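Local coordinates for protein protease LasA (Pseudomonas aeruginosa, PDB 3IT5) that cuts glycine-rich peptides as a secreted zinc metallopeptidase, including the pentaglycine cross-links of staphylococcal cell walls, and takes part in the breakdown of host elastin, at residues D40-R43 against W44-T48; Q91-S94 against A95-L99; F160-S164 against A165-H169. All blocks are in the same frame, centred on the assembly; numbering follows the deposited sequence.

Overall arrangement
All three interactions are local turns at the surface, and none of them touches another. Interaction 1 lies in the loop between strands 34-38 and 50-52, near the active site. Interaction 2 links strands 92-93 and 98-102 of the large antiparallel sheet. Interaction 3 is the hairpin of strands 159-162 and 168-169, at the edge of a separate four-stranded sheet. Interactions 1 and 2 share a plan: a type II turn whose first carbonyl takes a hydroxyl hydrogen bond from the fourth residue. The first adds waters, the second a buried valine. Interaction 3 relies on strand pairing, an Asx turn and aromatic side chains instead.

Interaction 1. Residues D40-R43 against W44-T48; sequences DWPR and WGSAT
Residues Arg-43 to Ser-46 form a type II beta turn, closed by a weak backbone bond of 3.4 Å from Ser-46 N to Arg-43 O. Gly-45 takes the positive phi (78°) of the third turn position. The turn lies in the loop between strands 34-38 and 50-52 of the M23 peptidase domain. The Ser-46 hydroxyl makes the shorter bond. Its OG donates to Arg-43 O at 2.6 Å and meets that oxygen from above the carbonyl plane. This placement follows from chi1 of -60°, which sets OG beside the serine's own backbone N, where OG can reach the acceptor that N reaches only weakly. Pro-42 packs against the same side chain. Its CB lies 3.4 Å from Ser-46 OG, and its CG lies 3.6 Å from Ser-46 CB.

The Trp-44 side chain leaves the backbone away from residues 40-43, with CB still against Arg-43 C. The side chain packs on Ile-106 and Ala-109 of helix 106-109 and on Pro-119. It is about 6 Å from the side chains of His-81 and His-120, the inferred proton donors/acceptors, which places the turn beside the probable active site. The Trp-41 ring also meets that of His-120, with the planes at about 15°.

Water carries the rest of the contact. One water links Arg-43 N to Ser-46 OG, though its bond to OG is weak. Two more join the carboxylate of Asp-40 to the backbone at Ala-47. One donates to OD2 and the other to OD1 of Asp-40, and both also donate to Ala-47 O, at 2.8 Å and 2.6 Å respectively.

Interaction 2. Residues Q91-S94 against A95-L99; sequences QQVS and ADTKL
Ser-94 O accepts two hydrogen bonds from Thr-97, one from the backbone and one from the side chain. Thr-97 N and Thr-97 OG1 each lie 3.1 Å from this oxygen. The backbone bond closes a type II beta turn from Ser-94 to Thr-97, which joins strands 92-93 and 98-102 in the large antiparallel sheet of the M23 domain. Both donors approach from the same face of the Ser-94 carbonyl plane. The N-H bond is bent, with an angle of 143° at the hydrogen. A chi1 of -64° puts OG1 of Thr-97 beside its own backbone N, where it can share the acceptor. The OG1 bond holds the rotation of the threonine side chain.

The same rotation sets the methyl CG2 anti to the backbone N and against Val-93, which is buried and also packs on Val-69 of strand 66-70. The two side chains meet at a slant.

Asp-96 has the positive phi of the third turn position (84°), and its carboxylate lies on the far side from residues 91-94. Its OD1 accepts a hydrogen bond from Gln-13 N. Ala-95 points away from residues 91-94 and touches Gln-8 and Leu-180. The backbone at Asp-96 and Thr-97 bonds to Ala-53. Where the strand end faces the turn, Val-93 CG1 and Thr-97 CG2 are 3.7 Å apart.

Interaction 3. Residues F160-S164 against A165-H169; sequences FYNQS and AGTTH
His-169 reaches across to residues 160-162 along most of its side chain. Its CB sits 3.3 Å from Phe-160 O and also faces Phe-160 CB. CG lies 3.6 Å from the same oxygen. Further out, CD2 comes to 3.2 Å from Phe-160 O, which lies at the ring edge and in its plane. NE2 at the tip passes Asn-162 CB and shares a hydrogen bond with Thr-167 OG1 at 2.8 Å. The chi1 of -56° keeps the imidazole beside its own backbone N, with an edge at Phe-160 O. Tyr-142 meets this ring edge-to-face.

These residues belong to a beta hairpin. Its strands, 159-162 and 168-169, run antiparallel, and the second is the outermost strand of a four-stranded sheet within this chain. Phe-160 and His-169 are a hydrogen-bonded pair. The bond from Phe-160 N to His-169 O is almost straight, with an angle of 177° at the hydrogen. His-169 N donates back to Phe-160 O at 2.8 Å. Phe-160 also packs edge-to-face on Phe-35, in the neighbouring sheet that carries the zinc ligand Asp-36.

Tyr-161 and Thr-168 form the next, non-hydrogen-bonded pair on the opposite face. The tyrosine ring extends from Thr-168 past Thr-167 to Gly-166 in the turn. Its CD1 edge faces Thr-168 OG1, while CE1 lies 3.3 Å from Gly-166 O and OH lies 3.4 Å from Gly-166 CA.

Asn-162 organises the connection. Its N donates to Thr-167 O, and its O accepts from Gly-166 N. Its side-chain OD1 takes the N-H of Ser-164 in the plane of the amide carbonyl, which makes an Asx turn. The N-H of Ala-165 adds a weak bond to the same OD1, at 3.1 Å.

Interaction 1. Residues D40-R43 against W44-T48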
loop_
_atom_site.group_PDB
_atom_site.type_symbol
_atom_site.label_atom_id
_atom_site.label_comp_id
_atom_site.label_asym_id
_atom_site.label_seq_id
_atom_site.Cartn_x
_atom_site.Cartn_y
_atom_site.Cartn_z
ATOM N N ASP A 40 -8.230 5.379 9.990
ATOM C CA ASP A 40 -9.615 5.397 10.482
ATOM C C ASP A 40 -10.720 5.427 9.414
ATOM O O ASP A 40 -11.897 5.335 9.761
ATOM C CB ASP A 40 -9.818 6.551 11.482
ATOM C CG ASP A 40 -9.272 7.885 10.977
ATOM O OD1 ASP A 40 -8.775 7.949 9.829
ATOM O OD2 ASP A 40 -9.325 8.873 11.742
ATOM N N TRP A 41 -10.343 5.543 8.136
ATOM C CA TRP A 41 -11.290 5.665 7.002
ATOM C C TRP A 41 -12.356 6.766 7.189
ATOM O O TRP A 41 -13.561 6.483 7.187
ATOM C CB TRP A 41 -11.943 4.310 6.671
ATOM C CG TRP A 41 -11.026 3.359 5.953
ATOM C CD1 TRP A 41 -10.209 2.424 6.519
ATOM C CD2 TRP A 41 -10.834 3.254 4.533
ATOM N NE1 TRP A 41 -9.515 1.745 5.544
ATOM C CE2 TRP A 41 -9.882 2.233 4.316
ATOM C CE3 TRP A 41 -11.377 3.920 3.425
ATOM C CZ2 TRP A 41 -9.457 1.864 3.037
ATOM C CZ3 TRP A 41 -10.952 3.550 2.148
ATOM C CH2 TRP A 41 -9.999 2.534 1.968
ATOM N N PRO A 42 -11.915 8.032 7.324
ATOM C CA PRO A 42 -12.812 9.094 7.753
ATOM C C PRO A 42 -13.422 9.874 6.582
ATOM O O PRO A 42 -13.281 9.471 5.423
ATOM C CB PRO A 42 -11.872 10.001 8.538
ATOM C CG PRO A 42 -10.564 9.899 7.775
ATOM C CD PRO A 42 -10.564 8.561 7.054
ATOM N N ARG A 43 -14.090 10.980 6.899
ATOM C CA ARG A 43 -14.599 11.906 5.893
ATOM C C ARG A 43 -13.460 12.789 5.384
ATOM O O ARG A 43 -12.412 12.885 6.029
ATOM C CB ARG A 43 -15.698 12.788 6.495
ATOM C CG ARG A 43 -16.804 13.127 5.527
ATOM C CD ARG A 43 -17.262 14.568 5.646
ATOM N NE ARG A 43 -17.761 15.059 4.362
ATOM C CZ ARG A 43 -18.994 15.510 4.133
ATOM N NH1 ARG A 43 -19.900 15.567 5.105
ATOM N NH2 ARG A 43 -19.317 15.921 2.916
ATOM N N TRP A 44 -13.662 13.437 4.238
ATOM C CA TRP A 44 -12.722 14.454 3.759
ATOM C C TRP A 44 -12.599 15.582 4.787
ATOM O O TRP A 44 -13.507 15.801 5.595
ATOM C CB TRP A 44 -13.159 15.024 2.401
ATOM C CG TRP A 44 -13.167 14.017 1.277
ATOM C CD1 TRP A 44 -14.264 13.540 0.612
ATOM C CD2 TRP A 44 -12.029 13.369 0.687
ATOM N NE1 TRP A 44 -13.880 12.637 -0.354
ATOM C CE2 TRP A 44 -12.515 12.516 -0.331
ATOM C CE3 TRP A 44 -10.645 13.433 0.914
ATOM C CZ2 TRP A 44 -11.666 11.721 -1.115
ATOM C CZ3 TRP A 44 -9.801 12.638 0.138
ATOM C CH2 TRP A 44 -10.318 11.797 -0.867
ATOM N N GLY A 45 -11.468 16.282 4.758
ATOM C CA GLY A 45 -11.193 17.342 5.719
ATOM C C GLY A 45 -10.744 16.824 7.075
ATOM O O GLY A 45 -10.566 17.607 8.013
ATOM N N SER A 46 -10.571 15.508 7.180
ATOM C CA SER A 46 -10.080 14.870 8.406
ATOM C C SER A 46 -8.553 14.814 8.466
ATOM O O SER A 46 -7.863 15.055 7.466
ATOM C CB SER A 46 -10.638 13.448 8.537
ATOM O OG SER A 46 -12.055 13.431 8.588
ATOM N N ALA A 47 -8.038 14.487 9.652
ATOM C CA ALA A 47 -6.605 14.301 9.860
ATOM C C ALA A 47 -6.108 13.093 9.077
ATOM O O ALA A 47 -6.792 12.072 9.003
ATOM C CB ALA A 47 -6.306 14.136 11.353
ATOM N N THR A 48 -4.930 13.219 8.473
ATOM C CA THR A 48 -4.334 12.123 7.710
ATOM C C THR A 48 -2.947 11.766 8.233
ATOM O O THR A 48 -2.326 12.543 8.967
ATOM C CB THR A 48 -4.247 12.430 6.199
ATOM O OG1 THR A 48 -3.260 13.440 5.962
ATOM C CG2 THR A 48 -5.606 12.876 5.641
HETATM O O HOH W 1 -8.509 11.467 11.126
HETATM O O HOH W 2 -7.483 9.722 8.091
HETATM O O HOH W 3 -14.794 11.712 9.468
#

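Interaction 2. Residues Q91-S94 against A95-L99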
loop_
_atom_site.group_PDB
_atom_site.type_symbol
_atom_site.label_atom_id
_atom_site.label_comp_id
_atom_site.label_asym_id
_atom_site.label_seq_id
_atom_site.Cartn_x
_atom_site.Cartn_y
_atom_site.Cartn_z
ATOM N N GLN A 91 15.906 9.939 -5.353
ATOM C CA GLN A 91 16.209 9.717 -3.941
ATOM C C GLN A 91 16.123 8.244 -3.576
ATOM O O GLN A 91 15.068 7.616 -3.696
ATOM C CB GLN A 91 15.290 10.539 -3.028
ATOM C CG GLN A 91 15.514 10.280 -1.529
ATOM C CD GLN A 91 14.825 11.294 -0.634
ATOM O OE1 GLN A 91 14.239 12.269 -1.113
ATOM N NE2 GLN A 91 14.886 11.066 0.677
ATOM N N GLN A 92 17.242 7.698 -3.117
ATOM C CA GLN A 92 17.250 6.341 -2.613
ATOM C C GLN A 92 16.704 6.345 -1.186
ATOM O O GLN A 92 17.017 7.241 -0.396
ATOM C CB GLN A 92 18.653 5.724 -2.695
ATOM C CG GLN A 92 19.402 5.966 -4.030
ATOM C CD GLN A 92 18.708 5.399 -5.282
ATOM O OE1 GLN A 92 17.904 4.470 -5.205
ATOM N NE2 GLN A 92 19.043 5.958 -6.442
ATOM N N VAL A 93 15.874 5.346 -0.881
ATOM C CA VAL A 93 15.160 5.244 0.393
ATOM C C VAL A 93 15.158 3.799 0.901
ATOM O O VAL A 93 15.412 2.864 0.141
ATOM C CB VAL A 93 13.674 5.721 0.273
ATOM C CG1 VAL A 93 13.590 7.222 -0.015
ATOM C CG2 VAL A 93 12.921 4.909 -0.782
ATOM N N SER A 94 14.844 3.631 2.183
ATOM C CA SER A 94 14.715 2.317 2.805
ATOM C C SER A 94 13.254 2.095 3.197
ATOM O O SER A 94 12.464 3.043 3.231
ATOM C CB SER A 94 15.589 2.249 4.058
ATOM O OG SER A 94 16.904 2.702 3.790
ATOM N N ALA A 95 12.896 0.853 3.507
ATOM C CA ALA A 95 11.616 0.590 4.141
ATOM C C ALA A 95 11.495 1.534 5.332
ATOM O O ALA A 95 12.466 1.741 6.063
ATOM C CB ALA A 95 11.513 -0.861 4.588
ATOM N N ASP A 96 10.319 2.139 5.482
ATOM C CA ASP A 96 9.998 3.002 6.623
ATOM C C ASP A 96 10.468 4.457 6.459
ATOM O O ASP A 96 10.469 5.220 7.427
ATOM C CB ASP A 96 10.508 2.394 7.944
ATOM C CG ASP A 96 9.525 2.565 9.095
ATOM O OD1 ASP A 96 8.299 2.576 8.852
ATOM O OD2 ASP A 96 9.985 2.662 10.252
ATOM N N THR A 97 10.860 4.837 5.241
ATOM C CA THR A 97 11.172 6.238 4.942
ATOM C C THR A 97 9.874 6.966 4.614
ATOM O O THR A 97 9.188 6.611 3.659
ATOM C CB THR A 97 12.170 6.394 3.763
ATOM O OG1 THR A 97 13.436 5.820 4.113
ATOM C CG2 THR A 97 12.376 7.875 3.427
ATOM N N LYS A 98 9.541 7.988 5.402
ATOM C CA LYS A 98 8.300 8.728 5.185
ATOM C C LYS A 98 8.289 9.412 3.819
ATOM O O LYS A 98 9.152 10.234 3.519
ATOM C CB LYS A 98 8.052 9.739 6.311
ATOM C CG LYS A 98 6.807 10.598 6.117
ATOM C CD LYS A 98 6.455 11.359 7.393
ATOM C CE LYS A 98 5.332 12.371 7.156
ATOM N NZ LYS A 98 4.851 12.945 8.452
ATOM N N LEU A 99 7.301 9.055 3.002
ATOM C CA LEU A 99 7.147 9.611 1.654
ATOM C C LEU A 99 6.255 10.846 1.653
ATOM O O LEU A 99 6.332 11.679 0.743
ATOM C CB LEU A 99 6.560 8.555 0.712
ATOM C CG LEU A 99 7.256 7.190 0.634
ATOM C CD1 LEU A 99 6.577 6.302 -0.408
ATOM C CD2 LEU A 99 8.739 7.345 0.319
#

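Interaction 3. Residues F160-S164 against A165-H169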
loop_
_atom_site.group_PDB
_atom_site.type_symbol
_atom_site.label_atom_id
_atom_site.label_comp_id
_atom_site.label_asym_id
_atom_site.label_seq_id
_atom_site.Cartn_x
_atom_site.Cartn_y
_atom_site.Cartn_z
ATOM N N PHE A 160 -4.873 -11.257 5.503
ATOM C CA PHE A 160 -3.445 -11.166 5.754
ATOM C C PHE A 160 -3.105 -12.262 6.760
ATOM O O PHE A 160 -3.559 -12.216 7.905
ATOM C CB PHE A 160 -3.094 -9.790 6.333
ATOM C CG PHE A 160 -3.263 -8.649 5.360
ATOM C CD1 PHE A 160 -2.156 -8.088 4.730
ATOM C CD2 PHE A 160 -4.526 -8.132 5.078
ATOM C CE1 PHE A 160 -2.305 -7.034 3.828
ATOM C CE2 PHE A 160 -4.687 -7.078 4.177
ATOM C CZ PHE A 160 -3.578 -6.527 3.553
ATOM N N TYR A 161 -2.337 -13.265 6.335
ATOM C CA TYR A 161 -1.967 -14.351 7.245
ATOM C C TYR A 161 -0.583 -14.139 7.841
ATOM O O TYR A 161 0.426 -14.161 7.123
ATOM C CB TYR A 161 -2.072 -15.727 6.569
ATOM C CG TYR A 161 -1.644 -16.878 7.465
ATOM C CD1 TYR A 161 -2.470 -17.328 8.497
ATOM C CD2 TYR A 161 -0.408 -17.506 7.288
ATOM C CE1 TYR A 161 -2.082 -18.377 9.326
ATOM C CE2 TYR A 161 -0.009 -18.556 8.115
ATOM C CZ TYR A 161 -0.854 -18.987 9.129
ATOM O OH TYR A 161 -0.476 -20.023 9.952
ATOM N N ASN A 162 -0.550 -13.931 9.158
ATOM C CA ASN A 162 0.702 -13.789 9.894
ATOM C C ASN A 162 1.411 -15.138 10.015
ATOM O O ASN A 162 0.947 -16.038 10.723
ATOM C CB ASN A 162 0.450 -13.172 11.279
ATOM C CG ASN A 162 1.738 -12.822 12.018
ATOM O OD1 ASN A 162 2.740 -13.534 11.934
ATOM N ND2 ASN A 162 1.708 -11.724 12.755
ATOM N N GLN A 163 2.547 -15.258 9.332
ATOM C CA GLN A 163 3.292 -16.518 9.241
ATOM C C GLN A 163 4.165 -16.799 10.470
ATOM O O GLN A 163 4.793 -17.856 10.567
ATOM C CB GLN A 163 4.145 -16.529 7.964
ATOM C CG GLN A 163 3.328 -16.370 6.678
ATOM C CD GLN A 163 4.166 -15.957 5.490
ATOM O OE1 GLN A 163 4.300 -16.709 4.531
ATOM N NE2 GLN A 163 4.736 -14.752 5.543
ATOM N N SER A 164 4.189 -15.853 11.403
ATOM C CA SER A 164 4.992 -15.968 12.616
ATOM C C SER A 164 4.143 -16.256 13.853
ATOM O O SER A 164 4.669 -16.692 14.877
ATOM C CB SER A 164 5.825 -14.697 12.822
ATOM O OG SER A 164 6.408 -14.670 14.117
ATOM N N ALA A 165 2.835 -16.009 13.745
ATOM C CA ALA A 165 1.899 -16.138 14.863
ATOM C C ALA A 165 0.734 -17.080 14.553
ATOM O O ALA A 165 0.010 -17.507 15.457
ATOM C CB ALA A 165 1.368 -14.762 15.260
ATOM N N GLY A 166 0.553 -17.387 13.273
ATOM C CA GLY A 166 -0.536 -18.259 12.835
ATOM C C GLY A 166 -1.885 -17.564 12.780
ATOM O O GLY A 166 -2.907 -18.217 12.564
ATOM N N THR A 167 -1.882 -16.242 12.960
ATOM C CA THR A 167 -3.110 -15.440 13.011
ATOM C C THR A 167 -3.586 -14.967 11.639
ATOM O O THR A 167 -2.780 -14.671 10.751
ATOM C CB THR A 167 -2.954 -14.203 13.929
ATOM O OG1 THR A 167 -1.684 -13.580 13.691
ATOM C CG2 THR A 167 -3.036 -14.603 15.383
ATOM N N THR A 168 -4.907 -14.899 11.487
ATOM C CA THR A 168 -5.547 -14.397 10.273
ATOM C C THR A 168 -6.083 -12.991 10.530
ATOM O O THR A 168 -6.680 -12.726 11.578
ATOM C CB THR A 168 -6.682 -15.339 9.822
ATOM O OG1 THR A 168 -6.150 -16.651 9.631
ATOM C CG2 THR A 168 -7.322 -14.868 8.514
ATOM N N HIS A 169 -5.858 -12.093 9.574
ATOM C CA HIS A 169 -6.168 -10.675 9.749
ATOM C C HIS A 169 -7.088 -10.157 8.655
ATOM O O HIS A 169 -6.775 -10.252 7.468
ATOM C CB HIS A 169 -4.876 -9.856 9.819
ATOM C CG HIS A 169 -3.937 -10.320 10.889
ATOM N ND1 HIS A 169 -3.822 -9.684 12.107
ATOM C CD2 HIS A 169 -3.093 -11.377 10.934
ATOM C CE1 HIS A 169 -2.934 -10.320 12.850
ATOM N NE2 HIS A 169 -2.482 -11.356 12.164
#